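Local atomic coordinates of JamJ (Lyngbya majuscula, PDB entry 5DOZ), a protein that is an NADPH-binding enoyl reductase of a polyketide synthase and probably catalyses cyclopropane formation on a substrate carried by an acyl carrier protein. Residues A[139-144]-A[165-170]; A[222-227]-A[242-247]; A[248-253]-A[273-278]. All blocks are in the same frame, centred on the assembly; numbering follows the deposited sequence.

Contact 1: A[139-144]-A[165-170]; sequences FFTAYH and GGTGQA. With NDP (NADPH dihydro-nicotinamide-adenine-dinucleotide phosphate), chain E.
Ala170 CB stands over the ring of Phe139 where helix 136-149 crosses helix 166-177, the helix whose first turn meets the NADPH diphosphate in the Rossmann fold. The Ala170 methyl lies 3.6 Å from the Phe139 ring centroid and 6° off the ring normal, which defines a CH-pi contact centred on the face; Phe299 meets the same ring edge-to-face. Ala142 CB approaches Ala170 CB to 4.0 Å, consistent with local helix axes 8.2 Å apart, crossing at -56°. A serine in place of Phe139 would probably open a gap above Ala170 CB and cost the methyl its aromatic cover.

Thr167 carries the contact to the cofactor. From CB, the chi1 of 51° sets OG1 between the backbone N and the carbonyl carbon, facing the phosphate next to the nicotinamide riboside, where Thr167 OG1 donates to NDP O1N over 2.7 Å. Thr167 N donates to the same O1N at 3.0 Å, so one residue grips this oxygen twice, while Gly166 N serves O2A on the other phosphate. The second branch, Thr167 CG2, lies 3.6 Å from NDP C5N and, more loosely, 4.3 Å from Thr141 CB. Thr141 OG1, hydrogen-bonded to Ile137 O, sits 3.3 Å from NDP C4N, the hydride-carrying carbon of a nicotinamide.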
loop_
_atom_site.group_PDB
_atom_site.type_symbol
_atom_site.label_atom_id
_atom_site.label_comp_id
_atom_site.label_asym_id
_atom_site.label_seq_id
_atom_site.Cartn_x
_atom_site.Cartn_y
_atom_site.Cartn_z
ATOM N N PHE A 139 -1.815 5.475 1.278
ATOM C CA PHE A 139 -1.942 6.845 0.793
ATOM C C PHE A 139 -0.853 7.286 -0.181
ATOM O O PHE A 139 -1.150 7.994 -1.138
ATOM C CB PHE A 139 -2.097 7.833 1.953
ATOM C CG PHE A 139 -3.509 7.936 2.462
ATOM C CD1 PHE A 139 -4.422 8.790 1.845
ATOM C CD2 PHE A 139 -3.933 7.171 3.543
ATOM C CE1 PHE A 139 -5.730 8.889 2.308
ATOM C CE2 PHE A 139 -5.236 7.264 4.009
ATOM C CZ PHE A 139 -6.137 8.125 3.392
ATOM N N PHE A 140 0.395 6.873 0.055
ATOM C CA PHE A 140 1.482 7.191 -0.881
ATOM C C PHE A 140 1.313 6.479 -2.224
ATOM O O PHE A 140 1.621 7.059 -3.264
ATOM C CB PHE A 140 2.859 6.881 -0.284
ATOM C CG PHE A 140 3.323 7.871 0.758
ATOM C CD1 PHE A 140 2.535 8.176 1.867
ATOM C CD2 PHE A 140 4.564 8.477 0.643
ATOM C CE1 PHE A 140 2.971 9.075 2.827
ATOM C CE2 PHE A 140 5.012 9.378 1.601
ATOM C CZ PHE A 140 4.216 9.673 2.696
ATOM N N THR A 141 0.827 5.235 -2.203
ATOM C CA THR A 141 0.529 4.508 -3.444
ATOM C C THR A 141 -0.659 5.149 -4.166
ATOM O O THR A 141 -0.602 5.391 -5.372
ATOM C CB THR A 141 0.238 3.012 -3.195
ATOM O OG1 THR A 141 1.328 2.425 -2.473
ATOM C CG2 THR A 141 0.036 2.252 -4.515
ATOM N N ALA A 142 -1.724 5.427 -3.415
ATOM C CA ALA A 142 -2.920 6.054 -3.972
ATOM C C ALA A 142 -2.604 7.430 -4.535
ATOM O O ALA A 142 -3.012 7.752 -5.653
ATOM C CB ALA A 142 -4.027 6.136 -2.933
ATOM N N TYR A 143 -1.855 8.229 -3.775
ATOM C CA TYR A 143 -1.483 9.563 -4.227
ATOM C C TYR A 143 -0.649 9.506 -5.499
ATOM O O TYR A 143 -0.978 10.177 -6.483
ATOM C CB TYR A 143 -0.749 10.373 -3.147
ATOM C CG TYR A 143 -0.430 11.788 -3.604
ATOM C CD1 TYR A 143 0.685 12.049 -4.417
ATOM C CD2 TYR A 143 -1.255 12.858 -3.257
ATOM C CE1 TYR A 143 0.970 13.339 -4.856
ATOM C CE2 TYR A 143 -0.972 14.154 -3.691
ATOM C CZ TYR A 143 0.139 14.385 -4.490
ATOM O OH TYR A 143 0.427 15.659 -4.928
ATOM N N HIS A 144 0.428 8.718 -5.481
ATOM C CA HIS A 144 1.316 8.635 -6.641
ATOM C C HIS A 144 0.560 8.195 -7.898
ATOM O O HIS A 144 0.660 8.840 -8.947
ATOM C CB HIS A 144 2.509 7.717 -6.374
ATOM C CG HIS A 144 3.557 7.767 -7.444
ATOM N ND1 HIS A 144 4.330 8.884 -7.676
ATOM C CD2 HIS A 144 3.965 6.836 -8.338
ATOM C CE1 HIS A 144 5.162 8.642 -8.674
ATOM N NE2 HIS A 144 4.960 7.406 -9.094
ATOM N N GLY A 165 -9.805 -2.873 0.701
ATOM C CA GLY A 165 -8.440 -3.075 1.201
ATOM C C GLY A 165 -7.759 -1.766 1.551
ATOM O O GLY A 165 -8.368 -0.710 1.463
ATOM N N GLY A 166 -6.490 -1.834 1.945
ATOM C CA GLY A 166 -5.739 -0.648 2.356
ATOM C C GLY A 166 -5.585 0.400 1.271
ATOM O O GLY A 166 -6.003 1.557 1.440
ATOM N N THR A 167 -4.982 -0.005 0.154
ATOM C CA THR A 167 -4.745 0.899 -0.976
ATOM C C THR A 167 -6.034 1.457 -1.584
ATOM O O THR A 167 -6.097 2.630 -1.948
ATOM C CB THR A 167 -3.903 0.230 -2.079
ATOM O OG1 THR A 167 -4.480 -1.040 -2.422
ATOM C CG2 THR A 167 -2.470 0.026 -1.599
ATOM N N GLY A 168 -7.051 0.612 -1.697
ATOM C CA GLY A 168 -8.328 1.022 -2.268
ATOM C C GLY A 168 -9.051 2.018 -1.384
ATOM O O GLY A 168 -9.643 2.981 -1.879
ATOM N N GLN A 169 -8.988 1.790 -0.074
ATOM C CA GLN A 169 -9.599 2.691 0.904
ATOM C C GLN A 169 -8.975 4.087 0.892
ATOM O O GLN A 169 -9.683 5.089 1.033
ATOM C CB GLN A 169 -9.539 2.082 2.312
ATOM C CG GLN A 169 -10.586 1.006 2.553
ATOM C CD GLN A 169 -11.962 1.589 2.786
ATOM O OE1 GLN A 169 -12.197 2.244 3.793
ATOM N NE2 GLN A 169 -12.876 1.362 1.853
ATOM N N ALA A 170 -7.655 4.155 0.724
ATOM C CA ALA A 170 -6.975 5.450 0.638
ATOM C C ALA A 170 -7.368 6.180 -0.645
ATOM O O ALA A 170 -7.698 7.369 -0.619
ATOM C CB ALA A 170 -5.469 5.276 0.727
HETATM P PA NDP E . -5.257 -5.835 0.720
HETATM O O1A NDP E . -4.980 -7.274 1.106
HETATM O O2A NDP E . -5.680 -4.838 1.765
HETATM O O5B NDP E . -6.405 -5.823 -0.407
HETATM C C5B NDP E . -6.760 -6.987 -1.142
HETATM C C4B NDP E . -8.220 -6.831 -1.532
HETATM O O4B NDP E . -8.460 -7.558 -2.742
HETATM C C3B NDP E . -9.182 -7.396 -0.493
HETATM O O3B NDP E . -9.661 -6.393 0.408
HETATM C C2B NDP E . -10.334 -7.895 -1.325
HETATM O O2B NDP E . -11.328 -6.882 -1.353
HETATM C C1B NDP E . -9.799 -8.043 -2.738
HETATM N N9A NDP E . -9.802 -9.452 -3.171
HETATM C C8A NDP E . -9.409 -10.513 -2.448
HETATM N N7A NDP E . -9.546 -11.651 -3.164
HETATM C C5A NDP E . -10.034 -11.313 -4.374
HETATM C C6A NDP E . -10.411 -12.021 -5.618
HETATM N N6A NDP E . -10.286 -13.362 -5.716
HETATM N N1A NDP E . -10.883 -11.282 -6.654
HETATM C C2A NDP E . -11.015 -9.944 -6.581
HETATM N N3A NDP E . -10.688 -9.244 -5.479
HETATM C C4A NDP E . -10.201 -9.861 -4.371
HETATM O O3 NDP E . -3.995 -5.277 -0.112
HETATM P PN NDP E . -3.638 -3.735 -0.406
HETATM O O1N NDP E . -4.892 -2.923 -0.527
HETATM O O2N NDP E . -2.567 -3.302 0.555
HETATM O O5D NDP E . -2.967 -3.807 -1.870
HETATM C C5D NDP E . -3.671 -4.341 -2.999
HETATM C C4D NDP E . -2.686 -4.826 -4.063
HETATM O O4D NDP E . -1.769 -3.791 -4.424
HETATM C C3D NDP E . -1.828 -5.979 -3.582
HETATM O O3D NDP E . -1.673 -6.877 -4.679
HETATM C C2D NDP E . -0.499 -5.341 -3.221
HETATM O O2D NDP E . 0.618 -6.241 -3.286
HETATM C C1D NDP E . -0.415 -4.207 -4.227
HETATM N N1N NDP E . 0.389 -3.084 -3.745
HETATM C C2N NDP E . 1.290 -2.553 -4.582
HETATM C C3N NDP E . 1.896 -1.329 -4.324
HETATM C C7N NDP E . 2.705 -0.659 -5.398
HETATM O O7N NDP E . 3.609 0.107 -5.109
HETATM N N7N NDP E . 2.411 -0.915 -6.669
HETATM C C4N NDP E . 1.855 -0.755 -2.922
HETATM C C5N NDP E . 0.762 -1.346 -2.152
HETATM C C6N NDP E . 0.136 -2.527 -2.545
HETATM P P2B NDP E . -12.854 -7.230 -1.676
HETATM O O1X NDP E . -13.251 -8.242 -0.626
HETATM O O2X NDP E . -13.508 -5.891 -1.540
HETATM O O3X NDP E . -12.835 -7.766 -3.087
#

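Contact 2: A[222-227]-A[242-247]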
loop_
_atom_site.group_PDB
_atom_site.type_symbol
_atom_site.label_atom_id
_atom_site.label_comp_id
_atom_site.label_asym_id
_atom_site.label_seq_id
_atom_site.Cartn_x
_atom_site.Cartn_y
_atom_site.Cartn_z
ATOM N N GLY A 222 -17.807 5.167 -19.968
ATOM C CA GLY A 222 -16.927 4.489 -19.026
ATOM C C GLY A 222 -16.265 5.479 -18.093
ATOM O O GLY A 222 -16.833 6.524 -17.776
ATOM N N VAL A 223 -15.052 5.148 -17.664
ATOM C CA VAL A 223 -14.323 5.952 -16.690
ATOM C C VAL A 223 -13.012 6.474 -17.265
ATOM O O VAL A 223 -12.355 5.796 -18.058
ATOM C CB VAL A 223 -14.041 5.167 -15.379
ATOM C CG1 VAL A 223 -15.322 4.958 -14.587
ATOM C CG2 VAL A 223 -13.358 3.833 -15.662
ATOM N N ASP A 224 -12.627 7.670 -16.838
ATOM C CA ASP A 224 -11.392 8.307 -17.292
ATOM C C ASP A 224 -10.159 7.702 -16.624
ATOM O O ASP A 224 -9.061 7.740 -17.180
ATOM C CB ASP A 224 -11.457 9.812 -17.027
ATOM C CG ASP A 224 -12.659 10.458 -17.678
ATOM O OD1 ASP A 224 -12.695 10.522 -18.929
ATOM O OD2 ASP A 224 -13.573 10.893 -16.942
ATOM N N VAL A 225 -10.353 7.148 -15.429
ATOM C CA VAL A 225 -9.257 6.596 -14.638
ATOM C C VAL A 225 -9.660 5.270 -13.991
ATOM O O VAL A 225 -10.744 5.161 -13.413
ATOM C CB VAL A 225 -8.799 7.589 -13.537
ATOM C CG1 VAL A 225 -7.638 7.015 -12.732
ATOM C CG2 VAL A 225 -8.403 8.936 -14.141
ATOM N N ILE A 226 -8.791 4.267 -14.106
ATOM C CA ILE A 226 -8.907 3.044 -13.307
ATOM C C ILE A 226 -7.713 2.927 -12.361
ATOM O O ILE A 226 -6.564 3.099 -12.774
ATOM C CB ILE A 226 -9.004 1.769 -14.175
ATOM C CG1 ILE A 226 -10.219 1.842 -15.102
ATOM C CG2 ILE A 226 -9.119 0.524 -13.300
ATOM C CD1 ILE A 226 -10.316 0.696 -16.083
ATOM N N PHE A 227 -8.004 2.641 -11.092
ATOM C CA PHE A 227 -6.991 2.332 -10.091
ATOM C C PHE A 227 -7.123 0.837 -9.806
ATOM O O PHE A 227 -8.033 0.412 -9.086
ATOM C CB PHE A 227 -7.232 3.180 -8.837
ATOM C CG PHE A 227 -6.210 2.990 -7.747
ATOM C CD1 PHE A 227 -5.004 3.681 -7.775
ATOM C CD2 PHE A 227 -6.472 2.149 -6.669
ATOM C CE1 PHE A 227 -4.069 3.521 -6.762
ATOM C CE2 PHE A 227 -5.540 1.984 -5.654
ATOM C CZ PHE A 227 -4.338 2.670 -5.702
ATOM N N VAL A 242 -14.013 -0.600 -19.982
ATOM C CA VAL A 242 -14.668 0.476 -19.228
ATOM C C VAL A 242 -13.865 1.776 -19.228
ATOM O O VAL A 242 -14.339 2.804 -18.748
ATOM C CB VAL A 242 -15.015 0.070 -17.772
ATOM C CG1 VAL A 242 -16.065 -1.022 -17.763
ATOM C CG2 VAL A 242 -13.781 -0.369 -16.998
ATOM N N LEU A 243 -12.653 1.723 -19.768
ATOM C CA LEU A 243 -11.775 2.883 -19.816
ATOM C C LEU A 243 -12.180 3.791 -20.984
ATOM O O LEU A 243 -12.281 3.338 -22.131
ATOM C CB LEU A 243 -10.321 2.417 -19.942
ATOM C CG LEU A 243 -9.133 3.215 -19.395
ATOM C CD1 LEU A 243 -9.417 3.895 -18.062
ATOM C CD2 LEU A 243 -7.934 2.288 -19.267
ATOM N N ALA A 244 -12.425 5.064 -20.676
ATOM C CA ALA A 244 -12.839 6.060 -21.664
ATOM C C ALA A 244 -11.749 6.330 -22.699
ATOM O O ALA A 244 -10.630 5.814 -22.588
ATOM C CB ALA A 244 -13.241 7.357 -20.969
ATOM N N LEU A 245 -12.076 7.138 -23.707
ATOM C CA LEU A 245 -11.088 7.539 -24.696
ATOM C C LEU A 245 -10.043 8.412 -24.016
ATOM O O LEU A 245 -10.385 9.368 -23.310
ATOM C CB LEU A 245 -11.740 8.264 -25.882
ATOM C CG LEU A 245 -10.870 8.520 -27.120
ATOM C CD1 LEU A 245 -10.532 7.215 -27.828
ATOM C CD2 LEU A 245 -11.551 9.489 -28.080
ATOM N N GLU A 246 -8.775 8.060 -24.221
ATOM C CA GLU A 246 -7.632 8.722 -23.575
ATOM C C GLU A 246 -7.503 8.338 -22.099
ATOM O O GLU A 246 -6.660 8.885 -21.393
ATOM C CB GLU A 246 -7.694 10.256 -23.704
ATOM C CG GLU A 246 -7.904 10.811 -25.106
ATOM C CD GLU A 246 -8.177 12.310 -25.091
ATOM O OE1 GLU A 246 -7.211 13.096 -25.034
ATOM O OE2 GLU A 246 -9.358 12.709 -25.137
ATOM N N GLY A 247 -8.333 7.403 -21.636
ATOM C CA GLY A 247 -8.325 6.969 -20.229
ATOM C C GLY A 247 -6.955 6.584 -19.693
ATOM O O GLY A 247 -6.043 6.288 -20.465
#
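Val223 and Leu243 form a parallel beta bridge in the beta-alpha-beta crossover of the Rossmann fold that runs from strand 223-228 through helix 235-242 to strand 247-251, just after the helix. Two short backbone bonds define the tight part. Val223 N donates to Val242 O over 2.7 Å, with a C=O...N angle of 173°; Ala244 N donates to Val223 O, also over 2.7 Å, but from 40° above the carbonyl plane. Gly222 CA passes 3.1 Å from Val242 O, placed so that a CB on it would clash with that oxygen.

Side chains close the buried flank. Ile226 CD1 meets Val242 CG2 at 3.7 Å, the two side chains crossing at about a right angle. Ile226 CG1 touches Leu243 CD1, again at 3.7 Å; with chi1 at -151°, CG of Leu243 lies roughly anti to its backbone N, and the CD1 branch comes back against the strand. Ala211 and Ile214 of helix 210-218 pack on Val242, extending this apolar cluster.

Packing is looser toward solvent. A type II turn runs from Ala244 to Gly247, closed by Gly247 N to Ala244 O at 3.0 Å, and its middle residues Leu245 and Glu246 are exposed. Arg267 reaches both Leu243 O and Ala244 O, and Asp269 accepts from Glu246 N, so the turn's backbone is held from the loop between helix 260-266 and strand 271-274. Asp224 OD2 is turned to a weak hydrogen bond with Arg157 N, while Asp224 OD1 lies 3.8 Å from Ala244 CB.

Contact 3: A[248-253]-A[273-278]. With NDP (NADPH dihydro-nicotinamide-adenine-dinucleotide phosphate), chain E.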
loop_
_atom_site.group_PDB
_atom_site.type_symbol
_atom_site.label_atom_id
_atom_site.label_comp_id
_atom_site.label_asym_id
_atom_site.label_seq_id
_atom_site.Cartn_x
_atom_site.Cartn_y
_atom_site.Cartn_z
ATOM N N ARG A 248 -6.812 6.587 -18.369
ATOM C CA ARG A 248 -5.531 6.313 -17.724
ATOM C C ARG A 248 -5.596 5.086 -16.805
ATOM O O ARG A 248 -6.459 4.999 -15.925
ATOM C CB ARG A 248 -5.052 7.549 -16.960
ATOM C CG ARG A 248 -4.685 8.721 -17.862
ATOM C CD ARG A 248 -5.130 10.036 -17.244
ATOM N NE ARG A 248 -6.465 10.411 -17.690
ATOM C CZ ARG A 248 -7.284 11.234 -17.038
ATOM N NH1 ARG A 248 -6.929 11.779 -15.877
ATOM N NH2 ARG A 248 -8.480 11.504 -17.552
ATOM N N TYR A 249 -4.676 4.145 -17.025
ATOM C CA TYR A 249 -4.698 2.845 -16.354
ATOM C C TYR A 249 -3.584 2.747 -15.321
ATOM O O TYR A 249 -2.427 2.508 -15.672
ATOM C CB TYR A 249 -4.545 1.712 -17.379
ATOM C CG TYR A 249 -4.978 0.335 -16.900
ATOM C CD1 TYR A 249 -4.681 -0.124 -15.606
ATOM C CD2 TYR A 249 -5.646 -0.527 -17.758
ATOM C CE1 TYR A 249 -5.072 -1.389 -15.183
ATOM C CE2 TYR A 249 -6.039 -1.791 -17.349
ATOM C CZ TYR A 249 -5.756 -2.218 -16.064
ATOM O OH TYR A 249 -6.160 -3.476 -15.678
ATOM N N ILE A 250 -3.939 2.931 -14.051
ATOM C CA ILE A 250 -2.999 2.738 -12.952
ATOM C C ILE A 250 -3.037 1.276 -12.510
ATOM O O ILE A 250 -4.024 0.818 -11.928
ATOM C CB ILE A 250 -3.335 3.631 -11.739
ATOM C CG1 ILE A 250 -3.612 5.070 -12.175
ATOM C CG2 ILE A 250 -2.213 3.573 -10.706
ATOM C CD1 ILE A 250 -4.476 5.844 -11.197
ATOM N N GLU A 251 -1.962 0.555 -12.801
ATOM C CA GLU A 251 -1.821 -0.835 -12.399
ATOM C C GLU A 251 -0.785 -0.933 -11.281
ATOM O O GLU A 251 0.360 -0.528 -11.469
ATOM C CB GLU A 251 -1.397 -1.686 -13.600
ATOM C CG GLU A 251 -1.200 -3.155 -13.282
ATOM C CD GLU A 251 -2.501 -3.865 -12.966
ATOM O OE1 GLU A 251 -3.338 -4.002 -13.887
ATOM O OE2 GLU A 251 -2.680 -4.289 -11.796
ATOM N N ILE A 252 -1.189 -1.457 -10.122
ATOM C CA ILE A 252 -0.277 -1.574 -8.967
ATOM C C ILE A 252 0.028 -3.028 -8.603
ATOM O O ILE A 252 0.730 -3.304 -7.625
ATOM C CB ILE A 252 -0.788 -0.798 -7.719
ATOM C CG1 ILE A 252 -1.988 -1.503 -7.073
ATOM C CG2 ILE A 252 -1.120 0.645 -8.084
ATOM C CD1 ILE A 252 -2.435 -0.899 -5.760
ATOM N N SER A 253 -0.490 -3.941 -9.420
ATOM C CA SER A 253 -0.434 -5.380 -9.164
ATOM C C SER A 253 0.977 -5.929 -8.972
ATOM O O SER A 253 1.243 -6.615 -7.981
ATOM C CB SER A 253 -1.132 -6.131 -10.296
ATOM O OG SER A 253 -0.864 -7.517 -10.236
ATOM N N PHE A 273 -0.120 3.206 -16.834
ATOM C CA PHE A 273 0.757 3.520 -15.705
ATOM C C PHE A 273 0.950 2.334 -14.760
ATOM O O PHE A 273 0.293 2.262 -13.718
ATOM C CB PHE A 273 0.222 4.717 -14.917
ATOM C CG PHE A 273 0.364 6.030 -15.631
ATOM C CD1 PHE A 273 1.616 6.617 -15.797
ATOM C CD2 PHE A 273 -0.755 6.686 -16.128
ATOM C CE1 PHE A 273 1.746 7.833 -16.448
ATOM C CE2 PHE A 273 -0.630 7.904 -16.779
ATOM C CZ PHE A 273 0.619 8.477 -16.941
ATOM N N PRO A 274 1.840 1.392 -15.128
ATOM C CA PRO A 274 2.267 0.383 -14.171
ATOM C C PRO A 274 3.375 0.973 -13.305
ATOM O O PRO A 274 4.343 1.524 -13.840
ATOM C CB PRO A 274 2.841 -0.714 -15.067
ATOM C CG PRO A 274 3.403 0.035 -16.235
ATOM C CD PRO A 274 2.479 1.206 -16.444
ATOM N N PHE A 275 3.248 0.875 -11.988
ATOM C CA PHE A 275 4.314 1.367 -11.121
ATOM C C PHE A 275 4.451 0.548 -9.849
ATOM O O PHE A 275 3.469 0.033 -9.318
ATOM C CB PHE A 275 4.126 2.857 -10.793
ATOM C CG PHE A 275 3.136 3.117 -9.696
ATOM C CD1 PHE A 275 1.779 3.201 -9.970
ATOM C CD2 PHE A 275 3.565 3.267 -8.377
ATOM C CE1 PHE A 275 0.869 3.436 -8.954
ATOM C CE2 PHE A 275 2.656 3.494 -7.356
ATOM C CZ PHE A 275 1.306 3.584 -7.648
ATOM N N ASP A 276 5.691 0.445 -9.379
ATOM C CA ASP A 276 6.025 -0.153 -8.097
ATOM C C ASP A 276 6.578 0.985 -7.239
ATOM O O ASP A 276 7.637 1.528 -7.549
ATOM C CB ASP A 276 7.062 -1.266 -8.310
ATOM C CG ASP A 276 7.637 -1.823 -7.005
ATOM O OD1 ASP A 276 7.782 -1.075 -6.012
ATOM O OD2 ASP A 276 7.986 -3.023 -6.992
ATOM N N LEU A 277 5.852 1.348 -6.178
ATOM C CA LEU A 277 6.192 2.514 -5.349
ATOM C C LEU A 277 7.649 2.531 -4.882
ATOM O O LEU A 277 8.330 3.544 -5.025
ATOM C CB LEU A 277 5.243 2.631 -4.138
ATOM C CG LEU A 277 5.352 3.862 -3.228
ATOM C CD1 LEU A 277 4.880 5.128 -3.935
ATOM C CD2 LEU A 277 4.563 3.647 -1.942
ATOM N N LEU A 278 8.123 1.413 -4.336
ATOM C CA LEU A 278 9.492 1.344 -3.813
ATOM C C LEU A 278 10.527 1.377 -4.935
ATOM O O LEU A 278 11.652 1.844 -4.733
ATOM C CB LEU A 278 9.710 0.120 -2.904
ATOM C CG LEU A 278 8.674 -0.343 -1.861
ATOM C CD1 LEU A 278 9.375 -1.070 -0.719
ATOM C CD2 LEU A 278 7.773 0.761 -1.313
HETATM P PA NDP E . -5.257 -5.835 0.720
HETATM O O1A NDP E . -4.980 -7.274 1.106
HETATM O O2A NDP E . -5.680 -4.838 1.765
HETATM O O5B NDP E . -6.405 -5.823 -0.407
HETATM C C5B NDP E . -6.760 -6.987 -1.142
HETATM C C4B NDP E . -8.220 -6.831 -1.532
HETATM O O4B NDP E . -8.460 -7.558 -2.742
HETATM C C3B NDP E . -9.182 -7.396 -0.493
HETATM O O3B NDP E . -9.661 -6.393 0.408
HETATM C C2B NDP E . -10.334 -7.895 -1.325
HETATM O O2B NDP E . -11.328 -6.882 -1.353
HETATM C C1B NDP E . -9.799 -8.043 -2.738
HETATM N N9A NDP E . -9.802 -9.452 -3.171
HETATM C C8A NDP E . -9.409 -10.513 -2.448
HETATM N N7A NDP E . -9.546 -11.651 -3.164
HETATM C C5A NDP E . -10.034 -11.313 -4.374
HETATM C C6A NDP E . -10.411 -12.021 -5.618
HETATM N N6A NDP E . -10.286 -13.362 -5.716
HETATM N N1A NDP E . -10.883 -11.282 -6.654
HETATM C C2A NDP E . -11.015 -9.944 -6.581
HETATM N N3A NDP E . -10.688 -9.244 -5.479
HETATM C C4A NDP E . -10.201 -9.861 -4.371
HETATM O O3 NDP E . -3.995 -5.277 -0.112
HETATM P PN NDP E . -3.638 -3.735 -0.406
HETATM O O1N NDP E . -4.892 -2.923 -0.527
HETATM O O2N NDP E . -2.567 -3.302 0.555
HETATM O O5D NDP E . -2.967 -3.807 -1.870
HETATM C C5D NDP E . -3.671 -4.341 -2.999
HETATM C C4D NDP E . -2.686 -4.826 -4.063
HETATM O O4D NDP E . -1.769 -3.791 -4.424
HETATM C C3D NDP E . -1.828 -5.979 -3.582
HETATM O O3D NDP E . -1.673 -6.877 -4.679
HETATM C C2D NDP E . -0.499 -5.341 -3.221
HETATM O O2D NDP E . 0.618 -6.241 -3.286
HETATM C C1D NDP E . -0.415 -4.207 -4.227
HETATM N N1N NDP E . 0.389 -3.084 -3.745
HETATM C C2N NDP E . 1.290 -2.553 -4.582
HETATM C C3N NDP E . 1.896 -1.329 -4.324
HETATM C C7N NDP E . 2.705 -0.659 -5.398
HETATM O O7N NDP E . 3.609 0.107 -5.109
HETATM N N7N NDP E . 2.411 -0.915 -6.669
HETATM C C4N NDP E . 1.855 -0.755 -2.922
HETATM C C5N NDP E . 0.762 -1.346 -2.152
HETATM C C6N NDP E . 0.136 -2.527 -2.545
HETATM P P2B NDP E . -12.854 -7.230 -1.676
HETATM O O1X NDP E . -13.251 -8.242 -0.626
HETATM O O2X NDP E . -13.508 -5.891 -1.540
HETATM O O3X NDP E . -12.835 -7.766 -3.087
#
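The carboxamide nitrogen N7N of NADPH donates to both Ile252 O, at 3.1 Å, and Phe275 O, at 3.0 Å, one from each segment. Leu277 N donates to the amide oxygen O7N over 2.8 Å. With both ends of the amide engaged, the three bonds distinguish nitrogen from oxygen and probably fix the amide's rotation and help orient the nicotinamide ring in the pocket.

Side chains of both segments also meet here. The Phe275 ring has N7N over one face, a position that follows from its chi1 of 81°, with CG between the backbone N and the carbonyl carbon. Phe275 CE1 meets two methyls: Ile250 CG2 at the ring edge, in plane, 3.5 Å from CE1, and Ile252 CG2, obliquely, also 3.5 Å from CE1. The other branch of Ile252 turns to the cofactor, CD1 standing 3.3 Å from the ribose oxygen O4D.

Behind the pocket the segments pair as parallel strands, Ile250 beside Phe273 and Glu251 beside Pro274. Phe273 N donates to Tyr249 O over 2.7 Å, and Glu251 N to Phe273 O from 43° above the carbonyl plane. The last rung, Phe275 N to Glu251 O, is longer at 3.3 Å yet well aligned, with a C=O...N angle of 174°. Asp276 then N-caps helix 277-283, its OD1 accepting from Glu279 N.

The pair closes the unit of strand 247-251, helix 260-266 and strand 271-274. Strand 271-274 is an edge strand of the chain's six-stranded parallel sheet, strand 223-228 flanks 247-251 on the other side, and Leu149 of helix 136-149 packs on Phe273 and Phe275.

Overall arrangement
The contacts follow one another along the chain. Contacts 2 and 3 share the six-stranded parallel sheet of the Rossmann fold: strands 223-228 and 247-251 are neighbours, joined by Asp224 O to Arg248 N and Ile226 O to Ile250 N, and the contact centres lie about 15 Å apart. Contact 1, between helices, is about 12 Å from contact 3, centre to centre, and both touch NADPH; Thr141 packs on Phe275 and Leu277. Contact 2 lies farther out, about 19 Å from contact 1, yet Phe227 reaches back to Ala142 and Thr167. Contacts 1 and 3 thus hold the cofactor between the start of helix 166-177 and the chain just past strands 247-251 and 271-274.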